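Local structure of phytase (Debaryomyces castellii, 2GFI) at residues A[385-390]-A[409-414]; A[225-230]-A[280-285]. The protein probably hydrolyses inositol hexakisphosphate (phytate), releasing phosphate as a 3-phytase of the histidine acid phosphatase family. One frame throughout, in Å; residues are numbered along the deposited sequence.

Interaction 1 (A[385-390]-A[409-414])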
ATOM      1  N   GLU A 385      18.746  35.053  -6.621  1.00 39.51           N
ATOM      2  CA  GLU A 385      19.739  33.992  -6.716  1.00 38.50           C
ATOM      3  C   GLU A 385      19.193  32.819  -7.514  1.00 36.44           C
ATOM      4  O   GLU A 385      17.994  32.551  -7.488  1.00 36.59           O
ATOM      5  CB  GLU A 385      20.162  33.533  -5.326  1.00 39.12           C
ATOM      6  CG  GLU A 385      20.779  34.621  -4.476  1.00 43.74           C
ATOM      7  CD  GLU A 385      22.072  35.169  -5.057  1.00 48.27           C
ATOM      8  OE1 GLU A 385      22.775  34.422  -5.789  1.00 52.13           O
ATOM      9  OE2 GLU A 385      22.390  36.356  -4.778  1.00 52.53           O
ATOM     10  N   SER A 386      20.074  32.143  -8.238  1.00 34.07           N
ATOM     11  CA  SER A 386      19.707  30.901  -8.912  1.00 32.45           C
ATOM     12  C   SER A 386      20.335  29.732  -8.203  1.00 30.51           C
ATOM     13  O   SER A 386      21.503  29.790  -7.766  1.00 29.37           O
ATOM     14  CB  SER A 386      20.159  30.872 -10.365  1.00 32.40           C
ATOM     15  OG  SER A 386      19.319  31.684 -11.117  1.00 32.95           O
ATOM     16  N   TYR A 387      19.541  28.668  -8.131  1.00 28.86           N
ATOM     17  CA  TYR A 387      19.914  27.457  -7.413  1.00 27.31           C
ATOM     18  C   TYR A 387      19.853  26.259  -8.338  1.00 26.79           C
ATOM     19  O   TYR A 387      19.047  26.201  -9.265  1.00 26.34           O
ATOM     20  CB  TYR A 387      19.014  27.262  -6.206  1.00 26.56           C
ATOM     21  CG  TYR A 387      19.197  28.378  -5.225  1.00 25.80           C
ATOM     22  CD1 TYR A 387      20.175  28.306  -4.238  1.00 24.42           C
ATOM     23  CD2 TYR A 387      18.418  29.535  -5.314  1.00 25.41           C
ATOM     24  CE1 TYR A 387      20.361  29.352  -3.356  1.00 26.52           C
ATOM     25  CE2 TYR A 387      18.584  30.572  -4.441  1.00 24.21           C
ATOM     26  CZ  TYR A 387      19.557  30.489  -3.476  1.00 25.59           C
ATOM     27  OH  TYR A 387      19.727  31.533  -2.611  1.00 27.76           O
ATOM     28  N   VAL A 388      20.735  25.315  -8.060  1.00 26.01           N
ATOM     29  CA  VAL A 388      20.859  24.099  -8.828  1.00 25.55           C
ATOM     30  C   VAL A 388      20.713  22.925  -7.844  1.00 24.39           C
ATOM     31  O   VAL A 388      21.186  22.989  -6.725  1.00 22.89           O
ATOM     32  CB  VAL A 388      22.231  24.109  -9.564  1.00 25.96           C
ATOM     33  CG1 VAL A 388      22.567  22.779 -10.102  1.00 28.09           C
ATOM     34  CG2 VAL A 388      22.188  25.123 -10.728  1.00 27.29           C
ATOM     35  N   ARG A 389      20.022  21.867  -8.241  1.00 23.55           N
ATOM     36  CA  ARG A 389      20.076  20.649  -7.446  1.00 22.83           C
ATOM     37  C   ARG A 389      19.867  19.434  -8.330  1.00 22.45           C
ATOM     38  O   ARG A 389      19.353  19.541  -9.447  1.00 21.88           O
ATOM     39  CB  ARG A 389      19.057  20.674  -6.290  1.00 22.20           C
ATOM     40  CG  ARG A 389      17.635  20.506  -6.732  1.00 21.50           C
ATOM     41  CD  ARG A 389      16.681  20.374  -5.578  1.00 19.09           C
ATOM     42  NE  ARG A 389      15.322  20.307  -6.060  1.00 16.92           N
ATOM     43  CZ  ARG A 389      14.265  20.317  -5.269  1.00 20.05           C
ATOM     44  NH1 ARG A 389      14.439  20.418  -3.942  1.00 18.62           N
ATOM     45  NH2 ARG A 389      13.037  20.254  -5.796  1.00 18.56           N
ATOM     46  N   TYR A 390      20.271  18.285  -7.802  1.00 22.50           N
ATOM     47  CA  TYR A 390      20.141  17.007  -8.479  1.00 22.24           C
ATOM     48  C   TYR A 390      18.957  16.191  -7.972  1.00 21.79           C
ATOM     49  O   TYR A 390      18.751  16.085  -6.772  1.00 21.67           O
ATOM     50  CB  TYR A 390      21.395  16.207  -8.231  1.00 22.59           C
ATOM     51  CG  TYR A 390      22.535  16.624  -9.099  1.00 23.19           C
ATOM     52  CD1 TYR A 390      22.754  15.994 -10.333  1.00 22.49           C
ATOM     53  CD2 TYR A 390      23.403  17.658  -8.705  1.00 22.40           C
ATOM     54  CE1 TYR A 390      23.809  16.366 -11.129  1.00 21.73           C
ATOM     55  CE2 TYR A 390      24.473  18.042  -9.520  1.00 22.27           C
ATOM     56  CZ  TYR A 390      24.653  17.400 -10.721  1.00 23.04           C
ATOM     57  OH  TYR A 390      25.700  17.767 -11.531  1.00 25.78           O
ATOM     58  N   SER A 409      19.349  23.029  -2.290  1.00 26.10           N
ATOM     59  CA  SER A 409      19.986  23.300  -3.554  1.00 26.31           C
ATOM     60  C   SER A 409      21.290  24.080  -3.371  1.00 27.25           C
ATOM     61  O   SER A 409      21.614  24.563  -2.287  1.00 27.74           O
ATOM     62  CB  SER A 409      19.013  24.087  -4.426  1.00 26.40           C
ATOM     63  OG  SER A 409      18.612  25.277  -3.755  1.00 25.55           O
ATOM     64  N   CYS A 410      22.031  24.198  -4.458  1.00 27.87           N
ATOM     65  CA  CYS A 410      23.309  24.860  -4.475  1.00 28.43           C
ATOM     66  C   CYS A 410      23.209  26.158  -5.297  1.00 28.72           C
ATOM     67  O   CYS A 410      22.796  26.100  -6.469  1.00 28.24           O
ATOM     68  CB  CYS A 410      24.298  23.938  -5.145  1.00 28.62           C
ATOM     69  SG  CYS A 410      25.967  24.527  -5.030  1.00 29.43           S
ATOM     70  N   ASN A 411      23.565  27.306  -4.698  1.00 28.40           N
ATOM     71  CA  ASN A 411      23.621  28.562  -5.455  1.00 29.69           C
ATOM     72  C   ASN A 411      24.477  28.332  -6.688  1.00 28.90           C
ATOM     73  O   ASN A 411      25.559  27.762  -6.600  1.00 29.37           O
ATOM     74  CB  ASN A 411      24.236  29.695  -4.614  1.00 30.67           C
ATOM     75  CG  ASN A 411      23.964  31.083  -5.195  1.00 32.63           C
ATOM     76  OD1 ASN A 411      24.313  31.382  -6.337  1.00 35.45           O
ATOM     77  ND2 ASN A 411      23.342  31.942  -4.395  1.00 35.88           N
ATOM     78  N   LEU A 412      24.012  28.750  -7.845  1.00 29.02           N
ATOM     79  CA  LEU A 412      24.809  28.518  -9.058  1.00 29.36           C
ATOM     80  C   LEU A 412      26.261  29.009  -8.945  1.00 29.60           C
ATOM     81  O   LEU A 412      27.168  28.407  -9.520  1.00 28.96           O
ATOM     82  CB  LEU A 412      24.107  29.101 -10.273  1.00 29.79           C
ATOM     83  CG  LEU A 412      24.811  29.003 -11.620  1.00 29.97           C
ATOM     84  CD1 LEU A 412      25.159  27.584 -12.028  1.00 28.71           C
ATOM     85  CD2 LEU A 412      23.897  29.659 -12.610  1.00 31.55           C
ATOM     86  N   ASN A 413      26.473  30.093  -8.189  1.00 30.19           N
ATOM     87  CA  ASN A 413      27.817  30.592  -7.934  1.00 30.42           C
ATOM     88  C   ASN A 413      28.672  29.587  -7.208  1.00 29.69           C
ATOM     89  O   ASN A 413      29.788  29.307  -7.623  1.00 29.50           O
ATOM     90  CB  ASN A 413      27.762  31.944  -7.189  1.00 31.63           C
ATOM     91  CG  ASN A 413      27.122  33.026  -8.028  1.00 33.70           C
ATOM     92  OD1 ASN A 413      27.371  33.114  -9.243  1.00 37.40           O
ATOM     93  ND2 ASN A 413      26.263  33.828  -7.415  1.00 34.47           N
ATOM     94  N   ASP A 414      28.122  29.031  -6.132  1.00 30.24           N
ATOM     95  CA  ASP A 414      28.732  27.934  -5.391  1.00 30.34           C
ATOM     96  C   ASP A 414      28.835  26.662  -6.223  1.00 29.87           C
ATOM     97  O   ASP A 414      29.818  25.936  -6.128  1.00 30.17           O
ATOM     98  CB  ASP A 414      27.912  27.653  -4.150  1.00 30.89           C
ATOM     99  CG  ASP A 414      28.001  28.767  -3.133  1.00 32.98           C
ATOM    100  OD1 ASP A 414      29.076  29.420  -3.055  1.00 35.39           O
ATOM    101  OD2 ASP A 414      27.048  29.065  -2.382  1.00 33.15           O
TER
HETATM  102  O   HOH W   1      22.891  33.003  -8.130  1.00 32.36           O
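Glu385 and Asn411 join side chain to side chain where a short antiparallel pairing of 385-390 with 409-414 turns into a helix. The Glu385 chain bends at CG (chi2 -63°), which brings OE1 up to the ND2 end of the Asn411 amide, in the plane of that amide; the straight bond from Asn411 ND2 to Glu385 OE1, 2.9 Å, arrives from above the carboxylate plane. OD1 of the same amide accepts from Asn413 N at 3.1 Å, an N-cap bond, so both ends of the amide are used and its rotation is fixed. A water bridges three groups, donating to Glu385 OE1 and Asn411 OD1 and accepting from Ser386 N. Val388 and Cys410 exchange two backbone bonds of 2.7 Å, and Leu412 N reaches Ser386 O. On one face the Tyr387 ring lies obliquely beside Ser409 and Asn411, with Tyr387 CB 3.2 Å from Ser409 OG, which bonds to Pro406 O. On the other, Val388 CG2 meets Leu412 CD1 at 4.1 Å, both residues also touching Leu317 of helix 302-318. Cys410 is tied to Cys402 by a disulfide. This is a two-residue antiparallel strand running directly into an asparagine-capped helix, at the border of the phosphatase domain's mixed sheet.

Interaction 2 (A[225-230]-A[280-285])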
ATOM      1  N   GLU A 225      38.284 -10.493  -5.661  1.00 31.59           N
ATOM      2  CA  GLU A 225      38.518 -10.870  -4.268  1.00 31.84           C
ATOM      3  C   GLU A 225      37.244 -11.046  -3.442  1.00 30.67           C
ATOM      4  O   GLU A 225      37.232 -11.776  -2.444  1.00 30.60           O
ATOM      5  CB  GLU A 225      39.418  -9.848  -3.579  1.00 32.51           C
ATOM      6  CG  GLU A 225      40.828  -9.783  -4.145  1.00 37.57           C
ATOM      7  CD  GLU A 225      41.668  -8.759  -3.404  1.00 42.26           C
ATOM      8  OE1 GLU A 225      41.648  -8.757  -2.139  1.00 49.31           O
ATOM      9  OE2 GLU A 225      42.333  -7.936  -4.076  1.00 47.51           O
ATOM     10  N   TYR A 226      36.174 -10.368  -3.834  1.00 29.56           N
ATOM     11  CA  TYR A 226      34.925 -10.457  -3.085  1.00 27.95           C
ATOM     12  C   TYR A 226      34.373 -11.893  -3.095  1.00 27.60           C
ATOM     13  O   TYR A 226      34.410 -12.575  -4.118  1.00 28.21           O
ATOM     14  CB  TYR A 226      33.905  -9.456  -3.625  1.00 26.71           C
ATOM     15  CG  TYR A 226      32.602  -9.499  -2.861  1.00 26.12           C
ATOM     16  CD1 TYR A 226      32.534  -9.077  -1.531  1.00 25.10           C
ATOM     17  CD2 TYR A 226      31.453  -9.983  -3.450  1.00 23.68           C
ATOM     18  CE1 TYR A 226      31.369  -9.132  -0.826  1.00 24.33           C
ATOM     19  CE2 TYR A 226      30.272 -10.038  -2.754  1.00 22.75           C
ATOM     20  CZ  TYR A 226      30.231  -9.605  -1.444  1.00 25.06           C
ATOM     21  OH  TYR A 226      29.040  -9.651  -0.739  1.00 24.40           O
ATOM     22  N   THR A 227      33.872 -12.339  -1.953  1.00 26.85           N
ATOM     23  CA  THR A 227      33.375 -13.702  -1.769  1.00 26.53           C
ATOM     24  C   THR A 227      32.428 -14.212  -2.866  1.00 26.94           C
ATOM     25  O   THR A 227      31.579 -13.472  -3.370  1.00 26.82           O
ATOM     26  CB  THR A 227      32.706 -13.804  -0.373  1.00 26.42           C
ATOM     27  OG1 THR A 227      32.176 -15.124  -0.176  1.00 25.38           O
ATOM     28  CG2 THR A 227      31.482 -12.824  -0.251  1.00 25.76           C
ATOM     29  N   THR A 228      32.602 -15.479  -3.243  1.00 27.10           N
ATOM     30  CA  THR A 228      31.705 -16.188  -4.170  1.00 26.62           C
ATOM     31  C   THR A 228      31.097 -17.374  -3.448  1.00 26.49           C
ATOM     32  O   THR A 228      30.391 -18.159  -4.040  1.00 26.43           O
ATOM     33  CB  THR A 228      32.463 -16.730  -5.415  1.00 26.85           C
ATOM     34  OG1 THR A 228      33.648 -17.432  -4.988  1.00 28.59           O
ATOM     35  CG2 THR A 228      33.000 -15.609  -6.288  1.00 25.99           C
ATOM     36  N   GLU A 229      31.379 -17.502  -2.159  1.00 27.15           N
ATOM     37  CA  GLU A 229      30.913 -18.639  -1.364  1.00 28.13           C
ATOM     38  C   GLU A 229      29.401 -18.795  -1.408  1.00 27.02           C
ATOM     39  O   GLU A 229      28.891 -19.903  -1.424  1.00 27.17           O
ATOM     40  CB  GLU A 229      31.405 -18.520   0.074  1.00 29.47           C
ATOM     41  CG  GLU A 229      32.928 -18.354   0.122  1.00 36.27           C
ATOM     42  CD  GLU A 229      33.465 -17.984   1.506  1.00 43.52           C
ATOM     43  OE1 GLU A 229      33.426 -18.914   2.360  1.00 43.30           O
ATOM     44  OE2 GLU A 229      33.915 -16.769   1.709  1.00 44.32           O
ATOM     45  N   TYR A 230      28.676 -17.685  -1.456  1.00 25.99           N
ATOM     46  CA  TYR A 230      27.224 -17.745  -1.488  1.00 24.57           C
ATOM     47  C   TYR A 230      26.770 -18.473  -2.756  1.00 23.60           C
ATOM     48  O   TYR A 230      25.729 -19.093  -2.764  1.00 23.98           O
ATOM     49  CB  TYR A 230      26.622 -16.333  -1.387  1.00 24.01           C
ATOM     50  CG  TYR A 230      26.732 -15.514  -2.643  1.00 22.65           C
ATOM     51  CD1 TYR A 230      25.704 -15.511  -3.576  1.00 22.00           C
ATOM     52  CD2 TYR A 230      27.855 -14.729  -2.900  1.00 21.73           C
ATOM     53  CE1 TYR A 230      25.790 -14.740  -4.739  1.00 21.95           C
ATOM     54  CE2 TYR A 230      27.944 -13.947  -4.054  1.00 21.57           C
ATOM     55  CZ  TYR A 230      26.909 -13.979  -4.972  1.00 23.14           C
ATOM     56  OH  TYR A 230      26.979 -13.265  -6.147  1.00 25.04           O
ATOM     57  N   PHE A 280      20.951 -12.544  -2.778  1.00 18.23           N
ATOM     58  CA  PHE A 280      20.733 -11.344  -3.566  1.00 17.86           C
ATOM     59  C   PHE A 280      21.597 -10.205  -3.078  1.00 17.99           C
ATOM     60  O   PHE A 280      22.159  -9.450  -3.874  1.00 18.92           O
ATOM     61  CB  PHE A 280      19.277 -10.870  -3.447  1.00 17.94           C
ATOM     62  CG  PHE A 280      18.319 -11.633  -4.268  1.00 16.18           C
ATOM     63  CD1 PHE A 280      18.401 -11.612  -5.652  1.00 17.76           C
ATOM     64  CD2 PHE A 280      17.285 -12.332  -3.661  1.00 16.23           C
ATOM     65  CE1 PHE A 280      17.472 -12.331  -6.439  1.00 16.99           C
ATOM     66  CE2 PHE A 280      16.371 -13.046  -4.412  1.00 17.31           C
ATOM     67  CZ  PHE A 280      16.467 -13.050  -5.813  1.00 17.42           C
ATOM     68  N   ILE A 281      21.684 -10.039  -1.762  1.00 17.98           N
ATOM     69  CA  ILE A 281      22.445  -8.922  -1.201  1.00 17.57           C
ATOM     70  C   ILE A 281      23.951  -9.030  -1.521  1.00 18.03           C
ATOM     71  O   ILE A 281      24.632  -8.019  -1.791  1.00 18.04           O
ATOM     72  CB  ILE A 281      22.166  -8.841   0.315  1.00 17.52           C
ATOM     73  CG1 ILE A 281      20.746  -8.308   0.562  1.00 16.97           C
ATOM     74  CG2 ILE A 281      23.202  -8.025   1.010  1.00 16.68           C
ATOM     75  CD1 ILE A 281      20.230  -8.524   2.011  1.00 17.59           C
ATOM     76  N   GLN A 282      24.474 -10.254  -1.510  1.00 18.38           N
ATOM     77  CA  GLN A 282      25.883 -10.458  -1.843  1.00 19.06           C
ATOM     78  C   GLN A 282      26.078 -10.330  -3.338  1.00 19.39           C
ATOM     79  O   GLN A 282      27.025  -9.697  -3.801  1.00 19.51           O
ATOM     80  CB  GLN A 282      26.372 -11.813  -1.355  1.00 19.39           C
ATOM     81  CG  GLN A 282      26.543 -11.822   0.119  1.00 20.56           C
ATOM     82  CD  GLN A 282      26.617 -13.216   0.658  1.00 21.27           C
ATOM     83  OE1 GLN A 282      25.592 -13.898   0.760  1.00 26.12           O
ATOM     84  NE2 GLN A 282      27.808 -13.648   1.008  1.00 19.87           N
ATOM     85  N   TYR A 283      25.155 -10.917  -4.105  1.00 19.78           N
ATOM     86  CA  TYR A 283      25.170 -10.668  -5.524  1.00 19.66           C
ATOM     87  C   TYR A 283      25.193  -9.162  -5.812  1.00 20.17           C
ATOM     88  O   TYR A 283      26.022  -8.691  -6.600  1.00 20.20           O
ATOM     89  CB  TYR A 283      23.990 -11.289  -6.247  1.00 18.46           C
ATOM     90  CG  TYR A 283      23.999 -10.884  -7.721  1.00 17.37           C
ATOM     91  CD1 TYR A 283      24.865 -11.508  -8.630  1.00 16.65           C
ATOM     92  CD2 TYR A 283      23.149  -9.887  -8.193  1.00 14.83           C
ATOM     93  CE1 TYR A 283      24.878 -11.167  -9.977  1.00 16.12           C
ATOM     94  CE2 TYR A 283      23.143  -9.531  -9.528  1.00 15.79           C
ATOM     95  CZ  TYR A 283      24.022 -10.175 -10.423  1.00 17.58           C
ATOM     96  OH  TYR A 283      24.023  -9.840 -11.748  1.00 18.01           O
ATOM     97  N   SER A 284      24.241  -8.439  -5.204  1.00 20.73           N
ATOM     98  CA  SER A 284      24.106  -7.006  -5.397  1.00 20.98           C
ATOM     99  C   SER A 284      25.410  -6.291  -5.133  1.00 20.97           C
ATOM    100  O   SER A 284      25.782  -5.375  -5.846  1.00 20.77           O
ATOM    101  CB  SER A 284      23.056  -6.446  -4.454  1.00 21.08           C
ATOM    102  OG  SER A 284      22.759  -5.109  -4.826  1.00 21.54           O
ATOM    103  N   TYR A 285      26.102  -6.705  -4.077  1.00 21.61           N
ATOM    104  CA  TYR A 285      27.318  -6.007  -3.707  1.00 21.14           C
ATOM    105  C   TYR A 285      28.448  -6.331  -4.675  1.00 22.06           C
ATOM    106  O   TYR A 285      29.310  -5.471  -4.926  1.00 22.43           O
ATOM    107  CB  TYR A 285      27.726  -6.281  -2.281  1.00 21.28           C
ATOM    108  CG  TYR A 285      28.915  -5.442  -1.904  1.00 21.01           C
ATOM    109  CD1 TYR A 285      28.846  -4.070  -1.982  1.00 20.63           C
ATOM    110  CD2 TYR A 285      30.135  -6.035  -1.536  1.00 20.54           C
ATOM    111  CE1 TYR A 285      29.942  -3.302  -1.676  1.00 23.29           C
ATOM    112  CE2 TYR A 285      31.230  -5.278  -1.220  1.00 19.39           C
ATOM    113  CZ  TYR A 285      31.126  -3.913  -1.290  1.00 20.92           C
ATOM    114  OH  TYR A 285      32.192  -3.103  -0.968  1.00 22.01           O
TER
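Gln282 reaches out from helix 277-295 between two tyrosines of 225-230, Tyr226 and Tyr230. Its CB sits over one face of the Tyr230 ring, 3.9 Å from the centroid and 20° off the normal, a CH-pi contact, while the glutamine chain and the tyrosine run antiparallel alongside one another. On the Tyr226 side the chain of Gln282 crosses that of the tyrosine at about a right angle, and Tyr226 OH comes to 3.4 Å from Gln282 CG. Tyr285 completes this side with a T-shaped stack: its CD2 edge points at the face of Tyr226, 3.4 Å from Tyr226 CE1, the ring planes standing at 78°. The opposite face of Tyr226 carries CG2 of Thr227. The phenol ends of this pair are held from outside, Tyr226 OH by Thr357 and Tyr285 OH by the carbonyl of Pro353. CG of Tyr230 lies between its backbone N and carbonyl carbon (chi1 75°), which sends the ring alongside helix 277-295 until OH is 3.2 Å from Tyr283 CA. A leucine in place of Tyr230 would probably leave the CB of Gln282 without its aromatic face and open a gap above the backbone of Tyr283. Thr227 OG1 accepts from Glu229 N, capping helix 229-241 as it starts. The contact thus lays the beginning of that helix and the turn before it against one side of helix 277-295; Tyr283 stacks on Phe256 of helix 249-266, and Phe408 of the second subunit packs on Gln282 and Ile281.

How the interactions relate
The two contacts lie in different parts of one chain, their centres 39 Å apart and their nearest atoms about 22 Å apart, so neither touches the other. Interaction 2 closes in sequence before interaction 1 opens. It sets a turn and the start of helix 229-241 against helix 277-295, with no strand, whereas interaction 1 lies in the mixed sheet, which also contains strand 59-69, just ahead of the predicted nucleophile His70. Interaction 2 is the nearer to the predicted proton donor: the side chains of Tyr283 and Asp333 are about 11 Å apart. Interaction 1 lies away from the annotated sites, its Leu412 side chain about 12 Å from an N-acetylglucosamine of a glycan attached to the protein.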